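Local coordinates for YjbQ family protein (Aeropyrum pernix, PDB 2P6H), which is of unknown function but belongs to the YjbQ (UPF0047) family and is found here as an assembly of three chains, at residues A[43-48]-A[84-89]. Residues are numbered along the deposited sequence; the frame is centred on the assembly and turned at random.
Sequences HTTAAV and AHAHLG. With SO4 (sulfate ion), chain C.
T45 sets its methyl CG2 over the face of the H87 ring, 3.4 Å from the ring centroid and 13° off the ring normal, a CH-pi contact over the centre of one face. Threonine suits the place because its two branches serve two sides: with CG2 on the imidazole, OG1 donates a hydrogen bond to sulfate O3 at 3.0 Å, the atom that the T45 amide also reaches. Its CB also presses tightly on the methyl of A86, CB to CB 3.4 Å, where the small alanine lets the helix come close. T44 lies alongside the same imidazole, its OG1 3.2 Å from H87 CE1 in an oblique approach. With chi1 at 64°, that OG1 lies between the backbone N and the carbonyl carbon, near enough to the amide that T44 OG1 and T44 N both donate to sulfate O4, each at 2.8 Å. The T44 carbonyl faces the helix instead, receiving a CA-H···O contact from H87 CA to T44 O at 3.4 Å.

Further out, R125 binds both T45 OG1 and the sulfate, an ion probably taken from the crystallisation liquor; with these amides and hydroxyls it makes a site consistent with anion binding. H87 ND1 is hydrogen-bonded to OD1 of N51 of the second subunit, whose ND2 binds T44 O, so one asparagine ties both segments into the subunit interface. An alanine in place of H87 would probably leave the T45 methyl without the ring face it rests on and N51 OD1 of the second subunit without this mate.

The contact joins the turn leading into edge strand 46-51 of the three-stranded antiparallel sheet to the first turns of helix 84-93, where H85 and L88 touch T69 at the end of helix 55-69.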
loop_
_atom_site.group_PDB
_atom_site.type_symbol
_atom_site.label_atom_id
_atom_site.label_comp_id
_atom_site.label_asym_id
_atom_site.label_seq_id
_atom_site.Cartn_x
_atom_site.Cartn_y
_atom_site.Cartn_z
ATOM N N HIS A 43 -7.316 -8.225 9.601
ATOM C CA HIS A 43 -6.982 -9.598 9.204
ATOM C C HIS A 43 -5.647 -9.715 8.470
ATOM O O HIS A 43 -5.304 -8.845 7.674
ATOM C CB HIS A 43 -8.095 -10.166 8.314
ATOM C CG HIS A 43 -9.468 -10.042 8.903
ATOM N ND1 HIS A 43 -9.828 -10.643 10.090
ATOM C CD2 HIS A 43 -10.568 -9.380 8.468
ATOM C CE1 HIS A 43 -11.089 -10.355 10.363
ATOM N NE2 HIS A 43 -11.561 -9.589 9.395
ATOM N N THR A 44 -4.908 -10.788 8.750
ATOM C CA THR A 44 -3.630 -11.045 8.092
ATOM C C THR A 44 -3.832 -11.953 6.866
ATOM O O THR A 44 -2.892 -12.191 6.116
ATOM C CB THR A 44 -2.623 -11.764 9.027
ATOM O OG1 THR A 44 -3.135 -13.059 9.374
ATOM C CG2 THR A 44 -2.374 -10.956 10.296
ATOM N N THR A 45 -5.049 -12.468 6.678
ATOM C CA THR A 45 -5.282 -13.308 5.482
ATOM C C THR A 45 -6.437 -12.797 4.640
ATOM O O THR A 45 -7.060 -13.530 3.884
ATOM C CB THR A 45 -5.614 -14.749 5.877
ATOM O OG1 THR A 45 -6.747 -14.747 6.748
ATOM C CG2 THR A 45 -4.429 -15.380 6.612
ATOM N N ALA A 46 -6.653 -11.495 4.745
ATOM C CA ALA A 46 -7.607 -10.786 3.910
ATOM C C ALA A 46 -6.995 -9.437 3.671
ATOM O O ALA A 46 -6.078 -9.012 4.360
ATOM C CB ALA A 46 -9.029 -10.656 4.577
ATOM N N ALA A 47 -7.466 -8.728 2.652
ATOM C CA ALA A 47 -6.898 -7.418 2.346
ATOM C C ALA A 47 -7.972 -6.482 1.805
ATOM O O ALA A 47 -9.131 -6.854 1.662
ATOM C CB ALA A 47 -5.781 -7.585 1.304
ATOM N N VAL A 48 -7.580 -5.220 1.572
ATOM C CA VAL A 48 -8.486 -4.278 0.925
ATOM C C VAL A 48 -7.747 -3.552 -0.165
ATOM O O VAL A 48 -6.590 -3.183 -0.028
ATOM C CB VAL A 48 -9.003 -3.229 1.916
ATOM C CG1 VAL A 48 -7.846 -2.665 2.736
ATOM C CG2 VAL A 48 -9.651 -2.083 1.147
ATOM N N ALA A 84 -1.075 -20.122 3.946
ATOM C CA ALA A 84 0.128 -19.348 3.654
ATOM C C ALA A 84 -0.104 -18.340 2.521
ATOM O O ALA A 84 0.259 -17.163 2.633
ATOM C CB ALA A 84 1.278 -20.291 3.289
ATOM N N HIS A 85 -0.719 -18.809 1.437
ATOM C CA HIS A 85 -0.994 -17.969 0.273
ATOM C C HIS A 85 -1.756 -16.687 0.620
ATOM O O HIS A 85 -1.511 -15.632 0.026
ATOM C CB HIS A 85 -1.808 -18.748 -0.760
ATOM C CG HIS A 85 -3.232 -18.959 -0.355
ATOM N ND1 HIS A 85 -3.617 -19.952 0.521
ATOM C CD2 HIS A 85 -4.358 -18.256 -0.641
ATOM C CE1 HIS A 85 -4.912 -19.851 0.758
ATOM N NE2 HIS A 85 -5.386 -18.828 0.065
ATOM N N ALA A 86 -2.693 -16.783 1.560
ATOM C CA ALA A 86 -3.486 -15.614 1.950
ATOM C C ALA A 86 -2.613 -14.552 2.625
ATOM O O ALA A 86 -2.757 -13.358 2.400
ATOM C CB ALA A 86 -4.622 -16.054 2.896
ATOM N N HIS A 87 -1.691 -14.985 3.481
ATOM C CA HIS A 87 -0.791 -14.058 4.155
ATOM C C HIS A 87 0.044 -13.345 3.089
ATOM O O HIS A 87 0.227 -12.132 3.139
ATOM C CB HIS A 87 0.135 -14.821 5.115
ATOM C CG HIS A 87 -0.572 -15.450 6.281
ATOM N ND1 HIS A 87 -0.841 -14.767 7.448
ATOM C CD2 HIS A 87 -1.021 -16.715 6.472
ATOM C CE1 HIS A 87 -1.419 -15.588 8.313
ATOM N NE2 HIS A 87 -1.539 -16.773 7.746
ATOM N N LEU A 88 0.531 -14.112 2.118
ATOM C CA LEU A 88 1.348 -13.567 1.043
ATOM C C LEU A 88 0.554 -12.540 0.220
ATOM O O LEU A 88 1.067 -11.468 -0.108
ATOM C CB LEU A 88 1.854 -14.704 0.146
ATOM C CG LEU A 88 2.700 -15.780 0.847
ATOM C CD1 LEU A 88 3.120 -16.821 -0.169
ATOM C CD2 LEU A 88 3.932 -15.154 1.515
ATOM N N GLY A 89 -0.695 -12.858 -0.101
ATOM C CA GLY A 89 -1.508 -11.919 -0.860
ATOM C C GLY A 89 -1.703 -10.627 -0.084
ATOM O O GLY A 89 -1.604 -9.515 -0.629
HETATM S S SO4 C . -6.631 -13.428 10.423
HETATM O O1 SO4 C . -6.224 -14.908 10.358
HETATM O O2 SO4 C . -7.701 -13.166 11.386
HETATM O O3 SO4 C . -7.129 -12.968 9.130
HETATM O O4 SO4 C . -5.489 -12.602 10.792
#